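Local coordinates for extracellular solute-binding protein (Bordetella parapertussis, PDB 3PU5) that probably binds a small solute, perhaps a polyamine, outside the cytoplasm and delivers it to a membrane transporter, at residues D6-T11 and P59-A64; P242-V247 and K256-Y261. One frame throughout, in Å; residues are numbered along the deposited sequence.

Interaction 1: residues D6-T11 and P59-A64; sequences DHIYVT and PYDVAA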
ATOM      1  N   ASP A   6     -17.278   5.494  26.656  1.00 26.43           N
ATOM      2  CA  ASP A   6     -16.138   4.671  26.258  1.00 24.01           C
ATOM      3  C   ASP A   6     -16.393   3.729  25.072  1.00 21.08           C
ATOM      4  O   ASP A   6     -16.397   2.543  25.182  1.00 17.65           O
ATOM      5  CB  ASP A   6     -15.605   3.905  27.423  1.00 29.05           C
ATOM      6  CG  ASP A   6     -15.211   4.787  28.549  1.00 33.01           C
ATOM      7  OD1 ASP A   6     -14.390   5.683  28.368  1.00 28.85           O
ATOM      8  OD2 ASP A   6     -15.777   4.559  29.622  1.00 33.62           O
ATOM      9  N   HIS A   7     -16.571   4.348  23.934  1.00 19.27           N
ATOM     10  CA  HIS A   7     -16.978   3.726  22.728  1.00 17.14           C
ATOM     11  C   HIS A   7     -16.412   4.610  21.612  1.00 15.82           C
ATOM     12  O   HIS A   7     -16.748   5.752  21.552  1.00 17.05           O
ATOM     13  CB  HIS A   7     -18.508   3.646  22.679  1.00 18.67           C
ATOM     14  CG  HIS A   7     -19.057   2.864  21.535  1.00 19.09           C
ATOM     15  ND1 HIS A   7     -18.275   2.296  20.566  1.00 16.06           N
ATOM     16  CD2 HIS A   7     -20.326   2.553  21.212  1.00 15.99           C
ATOM     17  CE1 HIS A   7     -19.038   1.679  19.698  1.00 15.83           C
ATOM     18  NE2 HIS A   7     -20.286   1.821  20.069  1.00 16.18           N
ATOM     19  N   ILE A   8     -15.564   4.073  20.751  1.00 14.13           N
ATOM     20  CA  ILE A   8     -15.071   4.846  19.608  1.00 11.67           C
ATOM     21  C   ILE A   8     -15.484   4.251  18.259  1.00 13.03           C
ATOM     22  O   ILE A   8     -15.736   3.042  18.143  1.00 11.01           O
ATOM     23  CB  ILE A   8     -13.520   5.082  19.637  1.00 13.51           C
ATOM     24  CG1 ILE A   8     -12.740   3.759  19.581  1.00 13.45           C
ATOM     25  CG2 ILE A   8     -13.120   5.924  20.838  1.00 12.91           C
ATOM     26  CD1 ILE A   8     -11.217   3.946  19.402  1.00 11.78           C
ATOM     27  N   TYR A   9     -15.565   5.119  17.252  1.00 11.32           N
ATOM     28  CA  TYR A   9     -15.909   4.698  15.901  1.00 12.16           C
ATOM     29  C   TYR A   9     -14.698   4.886  14.977  1.00 11.56           C
ATOM     30  O   TYR A   9     -14.082   5.956  14.936  1.00 10.35           O
ATOM     31  CB  TYR A   9     -17.158   5.443  15.395  1.00 12.43           C
ATOM     32  CG  TYR A   9     -18.409   5.054  16.159  1.00 13.22           C
ATOM     33  CD1 TYR A   9     -18.678   5.596  17.412  1.00 13.78           C
ATOM     34  CD2 TYR A   9     -19.306   4.131  15.639  1.00 13.19           C
ATOM     35  CE1 TYR A   9     -19.826   5.232  18.123  1.00 15.83           C
ATOM     36  CE2 TYR A   9     -20.447   3.759  16.339  1.00 12.51           C
ATOM     37  CZ  TYR A   9     -20.702   4.310  17.578  1.00 13.39           C
ATOM     38  OH  TYR A   9     -21.831   3.942  18.266  1.00 14.37           O
ATOM     39  N   VAL A  10     -14.346   3.820  14.271  1.00 10.90           N
ATOM     40  CA  VAL A  10     -13.149   3.787  13.432  1.00  9.92           C
ATOM     41  C   VAL A  10     -13.545   3.326  12.040  1.00 10.69           C
ATOM     42  O   VAL A  10     -14.146   2.250  11.875  1.00  9.64           O
ATOM     43  CB  VAL A  10     -12.079   2.796  13.995  1.00 11.64           C
ATOM     44  CG1 VAL A  10     -10.806   2.806  13.113  1.00 10.35           C
ATOM     45  CG2 VAL A  10     -11.726   3.141  15.444  1.00  8.87           C
ATOM     46  N   THR A  11     -13.215   4.128  11.034  1.00  9.83           N
ATOM     47  CA  THR A  11     -13.590   3.774   9.673  1.00  9.98           C
ATOM     48  C   THR A  11     -12.816   2.549   9.221  1.00 11.71           C
ATOM     49  O   THR A  11     -11.716   2.272   9.710  1.00  9.98           O
ATOM     50  CB  THR A  11     -13.337   4.917   8.680  1.00 11.63           C
ATOM     51  OG1 THR A  11     -11.927   5.112   8.516  1.00 10.68           O
ATOM     52  CG2 THR A  11     -13.974   6.202   9.168  1.00 10.86           C
ATOM     53  N   PRO A  59     -18.854  12.044  13.427  1.00 26.11           N
ATOM     54  CA  PRO A  59     -19.417  10.698  13.542  1.00 27.02           C
ATOM     55  C   PRO A  59     -18.314   9.677  13.855  1.00 25.12           C
ATOM     56  O   PRO A  59     -18.574   8.647  14.495  1.00 24.81           O
ATOM     57  CB  PRO A  59     -19.992  10.453  12.150  1.00 26.57           C
ATOM     58  CG  PRO A  59     -19.116  11.260  11.238  1.00 25.62           C
ATOM     59  CD  PRO A  59     -18.545  12.408  12.035  1.00 26.11           C
ATOM     60  N   TYR A  60     -17.090   9.976  13.426  1.00 20.69           N
ATOM     61  CA  TYR A  60     -15.977   9.055  13.608  1.00 17.76           C
ATOM     62  C   TYR A  60     -14.854   9.654  14.445  1.00 14.89           C
ATOM     63  O   TYR A  60     -14.588  10.857  14.387  1.00 15.30           O
ATOM     64  CB  TYR A  60     -15.431   8.577  12.254  1.00 17.69           C
ATOM     65  CG  TYR A  60     -16.507   8.142  11.284  1.00 19.54           C
ATOM     66  CD1 TYR A  60     -17.614   7.418  11.721  1.00 21.35           C
ATOM     67  CD2 TYR A  60     -16.424   8.461   9.937  1.00 19.64           C
ATOM     68  CE1 TYR A  60     -18.612   7.025  10.840  1.00 24.05           C
ATOM     69  CE2 TYR A  60     -17.414   8.066   9.044  1.00 22.64           C
ATOM     70  CZ  TYR A  60     -18.507   7.350   9.502  1.00 21.70           C
ATOM     71  OH  TYR A  60     -19.499   6.958   8.619  1.00 26.08           O
ATOM     72  N   ASP A  61     -14.188   8.795  15.209  1.00 13.60           N
ATOM     73  CA  ASP A  61     -13.073   9.200  16.066  1.00 13.58           C
ATOM     74  C   ASP A  61     -11.707   8.915  15.428  1.00 12.97           C
ATOM     75  O   ASP A  61     -10.724   9.618  15.686  1.00 11.03           O
ATOM     76  CB  ASP A  61     -13.180   8.477  17.404  1.00 11.43           C
ATOM     77  CG  ASP A  61     -14.531   8.684  18.053  1.00 14.69           C
ATOM     78  OD1 ASP A  61     -15.332   7.724  18.095  1.00 11.90           O
ATOM     79  OD2 ASP A  61     -14.795   9.824  18.479  1.00 13.34           O
ATOM     80  N   VAL A  62     -11.651   7.867  14.614  1.00 11.95           N
ATOM     81  CA  VAL A  62     -10.406   7.483  13.950  1.00 10.82           C
ATOM     82  C   VAL A  62     -10.644   7.359  12.457  1.00  9.95           C
ATOM     83  O   VAL A  62     -11.526   6.618  12.015  1.00 10.72           O
ATOM     84  CB  VAL A  62      -9.820   6.167  14.510  1.00  9.10           C
ATOM     85  CG1 VAL A  62      -8.591   5.723  13.686  1.00  9.03           C
ATOM     86  CG2 VAL A  62      -9.438   6.342  15.976  1.00  8.73           C
ATOM     87  N   ALA A  63      -9.876   8.124  11.691  1.00 10.26           N
ATOM     88  CA  ALA A  63      -9.947   8.071  10.244  1.00  9.41           C
ATOM     89  C   ALA A  63      -8.943   7.047   9.780  1.00 11.11           C
ATOM     90  O   ALA A  63      -7.749   7.190  10.028  1.00 10.22           O
ATOM     91  CB  ALA A  63      -9.632   9.429   9.645  1.00  8.44           C
ATOM     92  N   ALA A  64      -9.426   6.000   9.122  1.00  9.32           N
ATOM     93  CA  ALA A  64      -8.541   4.948   8.660  1.00 11.15           C
ATOM     94  C   ALA A  64      -8.956   4.526   7.265  1.00 12.38           C
ATOM     95  O   ALA A  64      -9.920   3.769   7.099  1.00 18.07           O
ATOM     96  CB  ALA A  64      -8.588   3.760   9.628  1.00  9.19           C
TER
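The carbonyl oxygen of Tyr-9 is held by two successive amides of the facing segment: Asp-61 N at 2.9 Å and Val-62 N at 3.1 Å. The Val-62 donor lies in the carbonyl plane, whereas the Asp-61 donor is tilted out of it by 16°. This double grip marks the point where residues 59-61, not yet regular strand, turn into line with strand 7-11. One step on, Thr-11 N bonds to Val-62 O at 3.2 Å, bracketing Val-10 opposite Val-62.

On either side of this single parallel bridge a side chain takes the place of a main-chain acceptor. The carboxylate of Asp-61 reaches back so that OD1 takes Tyr-9 N at 2.7 Å, using its anti lone pair in a nearly straight bond (165°); OD2 remains for Lys-251 N and a glycerol probably picked up from the crystallisation liquor. On the other side Thr-11 OG1, placed between its own N and carbonyl carbon (chi1 69°), accepts Ala-64 N at 2.7 Å. The same rotation swings Thr-11 CG2 toward the Tyr-60 ring, 3.4 Å from CD2 and oblique to the ring. Tyr-9 CB approaches that ring at its edge, while Pro-59 CG sits above the centre of one face.

Val-10 and Val-62 lie side by side and point the same way, their CG1 atoms 3.7 Å apart; Val-62 also packs on Ala-255 of helix 252-262. Strand 36-41 pairs with the other edge of strand 7-12, which therefore runs between two parallel neighbours. Helices alternate with these strands along the chain, a beta-alpha-beta pattern consistent with the opening of a lobe in the type II periplasmic-binding-protein fold.

Interaction 2: residues P242-V247 and K256-Y261; sequences PVMAVV and KAFMNY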
ATOM      1  N   PRO A 242      -2.800   1.969   3.786  1.00  9.05           N
ATOM      2  CA  PRO A 242      -3.857   2.832   4.315  1.00  9.78           C
ATOM      3  C   PRO A 242      -3.304   3.708   5.435  1.00  8.48           C
ATOM      4  O   PRO A 242      -2.297   3.368   6.056  1.00  7.97           O
ATOM      5  CB  PRO A 242      -4.893   1.836   4.847  1.00 10.60           C
ATOM      6  CG  PRO A 242      -4.099   0.592   5.196  1.00 11.21           C
ATOM      7  CD  PRO A 242      -2.917   0.566   4.233  1.00  9.61           C
ATOM      8  N   VAL A 243      -3.942   4.847   5.668  1.00 10.42           N
ATOM      9  CA  VAL A 243      -3.462   5.794   6.668  1.00  8.35           C
ATOM     10  C   VAL A 243      -4.389   5.814   7.875  1.00 10.46           C
ATOM     11  O   VAL A 243      -5.608   5.637   7.736  1.00  8.19           O
ATOM     12  CB  VAL A 243      -3.345   7.212   6.081  1.00  9.73           C
ATOM     13  CG1 VAL A 243      -2.605   8.131   7.036  1.00 10.82           C
ATOM     14  CG2 VAL A 243      -2.623   7.167   4.751  1.00 12.31           C
HETATM   15  N   MSE A 244      -3.806   6.008   9.056  1.00  7.99           N
HETATM   16  CA  MSE A 244      -4.589   6.160  10.267  1.00  8.72           C
HETATM   17  C   MSE A 244      -4.361   7.539  10.885  1.00  9.49           C
HETATM   18  O   MSE A 244      -3.234   8.018  10.956  1.00  8.31           O
HETATM   19  CB  MSE A 244      -4.241   5.078  11.288  1.00  7.64           C
HETATM   20  CG  MSE A 244      -5.189   5.063  12.485  1.00 10.63           C
HETATM   21 SE   MSE A 244      -4.900   3.494  13.661  1.00 19.98          SE
HETATM   22  CE  MSE A 244      -5.704   2.091  12.551  1.00 11.34           C
ATOM     23  N   ALA A 245      -5.438   8.157  11.353  1.00  8.90           N
ATOM     24  CA  ALA A 245      -5.376   9.484  11.943  1.00 10.85           C
ATOM     25  C   ALA A 245      -6.498   9.697  12.959  1.00 12.71           C
ATOM     26  O   ALA A 245      -7.571   9.086  12.866  1.00  9.49           O
ATOM     27  CB  ALA A 245      -5.443  10.565  10.848  1.00  9.40           C
ATOM     28  N   VAL A 246      -6.237  10.593  13.908  1.00 12.82           N
ATOM     29  CA  VAL A 246      -7.228  11.014  14.889  1.00 12.83           C
ATOM     30  C   VAL A 246      -8.065  12.175  14.346  1.00 12.96           C
ATOM     31  O   VAL A 246      -7.520  13.199  13.935  1.00 13.55           O
ATOM     32  CB  VAL A 246      -6.546  11.470  16.193  1.00 10.95           C
ATOM     33  CG1 VAL A 246      -7.591  11.962  17.195  1.00 12.06           C
ATOM     34  CG2 VAL A 246      -5.720  10.333  16.789  1.00 11.78           C
ATOM     35  N   VAL A 247      -9.388  12.014  14.361  1.00 11.93           N
ATOM     36  CA  VAL A 247     -10.320  13.042  13.886  1.00 13.79           C
ATOM     37  C   VAL A 247     -10.507  14.189  14.885  1.00 14.09           C
ATOM     38  O   VAL A 247     -10.936  13.966  16.022  1.00 12.68           O
ATOM     39  CB  VAL A 247     -11.701  12.419  13.584  1.00 15.82           C
ATOM     40  CG1 VAL A 247     -12.730  13.505  13.273  1.00 15.14           C
ATOM     41  CG2 VAL A 247     -11.585  11.395  12.442  1.00 11.93           C
ATOM     42  N   LYS A 256      -6.415   8.289  20.221  1.00 14.48           N
ATOM     43  CA  LYS A 256      -4.956   8.197  20.304  1.00 12.68           C
ATOM     44  C   LYS A 256      -4.550   6.877  20.956  1.00 12.74           C
ATOM     45  O   LYS A 256      -3.538   6.271  20.590  1.00 12.97           O
ATOM     46  CB  LYS A 256      -4.372   9.380  21.088  1.00 12.85           C
ATOM     47  CG  LYS A 256      -4.444  10.723  20.353  1.00 16.47           C
ATOM     48  CD  LYS A 256      -4.012  11.879  21.270  1.00 17.89           C
ATOM     49  CE  LYS A 256      -4.133  13.216  20.578  1.00 18.71           C
ATOM     50  NZ  LYS A 256      -3.831  14.336  21.521  1.00 25.62           N
ATOM     51  N   ALA A 257      -5.344   6.441  21.925  1.00 12.82           N
ATOM     52  CA  ALA A 257      -5.091   5.180  22.604  1.00 12.50           C
ATOM     53  C   ALA A 257      -5.273   4.011  21.647  1.00 11.59           C
ATOM     54  O   ALA A 257      -4.451   3.089  21.616  1.00 11.05           O
ATOM     55  CB  ALA A 257      -5.997   5.035  23.814  1.00 13.99           C
ATOM     56  N   PHE A 258      -6.339   4.045  20.853  1.00 11.91           N
ATOM     57  CA  PHE A 258      -6.507   3.012  19.836  1.00 11.14           C
ATOM     58  C   PHE A 258      -5.357   3.040  18.819  1.00 10.88           C
ATOM     59  O   PHE A 258      -4.789   1.995  18.467  1.00  9.24           O
ATOM     60  CB  PHE A 258      -7.854   3.137  19.104  1.00 10.16           C
ATOM     61  CG  PHE A 258      -8.004   2.147  17.988  1.00 11.03           C
ATOM     62  CD1 PHE A 258      -8.331   0.826  18.256  1.00 11.87           C
ATOM     63  CD2 PHE A 258      -7.756   2.517  16.672  1.00 10.57           C
ATOM     64  CE1 PHE A 258      -8.430  -0.110  17.220  1.00 11.70           C
ATOM     65  CE2 PHE A 258      -7.864   1.591  15.632  1.00 10.24           C
ATOM     66  CZ  PHE A 258      -8.198   0.278  15.907  1.00 11.65           C
HETATM   67  N   MSE A 259      -5.018   4.229  18.335  1.00 10.06           N
HETATM   68  CA  MSE A 259      -3.951   4.336  17.346  1.00 11.94           C
HETATM   69  C   MSE A 259      -2.644   3.799  17.926  1.00 11.56           C
HETATM   70  O   MSE A 259      -1.893   3.095  17.257  1.00 10.58           O
HETATM   71  CB  MSE A 259      -3.777   5.785  16.906  1.00 12.18           C
HETATM   72  CG  MSE A 259      -2.765   5.985  15.794  1.00 12.58           C
HETATM   73 SE   MSE A 259      -2.828   7.842  15.133  1.00 23.74          SE
HETATM   74  CE  MSE A 259      -1.425   7.708  13.771  1.00 11.86           C
ATOM     75  N   ASN A 260      -2.379   4.124  19.186  1.00 11.30           N
ATOM     76  CA  ASN A 260      -1.176   3.633  19.832  1.00 10.60           C
ATOM     77  C   ASN A 260      -1.136   2.112  19.849  1.00 11.19           C
ATOM     78  O   ASN A 260      -0.089   1.513  19.629  1.00  9.99           O
ATOM     79  CB  ASN A 260      -1.085   4.147  21.260  1.00 11.31           C
ATOM     80  CG  ASN A 260       0.213   3.762  21.921  1.00 14.00           C
ATOM     81  OD1 ASN A 260       1.293   4.054  21.403  1.00 14.64           O
ATOM     82  ND2 ASN A 260       0.121   3.087  23.062  1.00 14.01           N
ATOM     83  N   TYR A 261      -2.280   1.492  20.121  1.00  9.80           N
ATOM     84  CA  TYR A 261      -2.345   0.036  20.116  1.00 10.43           C
ATOM     85  C   TYR A 261      -2.174  -0.518  18.698  1.00  9.82           C
ATOM     86  O   TYR A 261      -1.412  -1.455  18.482  1.00  8.71           O
ATOM     87  CB  TYR A 261      -3.636  -0.494  20.766  1.00 11.14           C
ATOM     88  CG  TYR A 261      -3.651  -2.006  20.799  1.00 11.75           C
ATOM     89  CD1 TYR A 261      -4.380  -2.726  19.872  1.00 11.45           C
ATOM     90  CD2 TYR A 261      -2.869  -2.708  21.713  1.00 12.79           C
ATOM     91  CE1 TYR A 261      -4.366  -4.110  19.871  1.00 13.27           C
ATOM     92  CE2 TYR A 261      -2.847  -4.088  21.723  1.00 14.40           C
ATOM     93  CZ  TYR A 261      -3.597  -4.783  20.798  1.00 12.77           C
ATOM     94  OH  TYR A 261      -3.580  -6.152  20.783  1.00 13.64           O
TER
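Met-244, a selenomethionine, runs straight from the strand through chi1 and chi2 and then bends at chi3 (-74°), which turns its methyl toward the ring of Phe-258. Met-259, likewise selenomethionine, comes from the helix fully extended (chi3 180°) and carries its own methyl to the strand backbone. The two long chains thus slide past each other in opposite directions, with SE of Met-244 3.9 Å from CG of Met-259.

At the far end of Met-244, CE meets CE2 of Phe-258 at 3.8 Å. SE stands 5.1 Å from the centroid of the Phe-258 ring, an oblique Met-aromatic contact in which the two side chains cross at about a right angle. Met-259 CE, for its part, rests 3.4 Å from Met-244 O. Further along the strand, Val-246 CG2 touches SE of Met-259 at 4.2 Å and meets CG of Lys-256 at 3.8 Å, so the lysine contributes the base of its aliphatic chain to the apolar layer.

Strand 243-246 and helix 256-261 run roughly antiparallel (152°). Between them Met-244 and Val-246 face the helix while Ala-245 faces away, toward the opposite side of the sheet. The Phe-258 side chain also touches Ile-8 and Val-10 of strand 7-12, and its ring meets Phe-29 edge-to-face, joining this helix to the rest of the lobe's core.

No hydrogen bond crosses the interface: its cohesion rests on dispersion between methyls, the polarisable selenium that replaces methionine sulfur, and an aromatic ring, so between these segments complementary shape rather than directed polar bonding probably guides how the helix lies against the strand.

From the N terminus, strand 7-12 comes first, and interaction 1 closes the 47 residues between its segments, which hold helix 15-33, strand 36-41 and helix 44-53, by bringing in strand 62-65. A long middle part of the chain follows before strand 238-246 returns; interaction 2 then closes a connection of eight residues, half of them already in helix 252-262. The two contacts lie in series, neither nested nor crossed, yet they meet in space. Strand 238-246 runs antiparallel beside strand 62-65, with probable hydrogen bonds Ala-63 N to Ala-245 O (2.8 Å) and Val-247 N to Asp-61 O (3.0 Å). Ile-8 CD1 packs 3.5 Å from Phe-258 CB, placing helix 252-262 against strand 7-12.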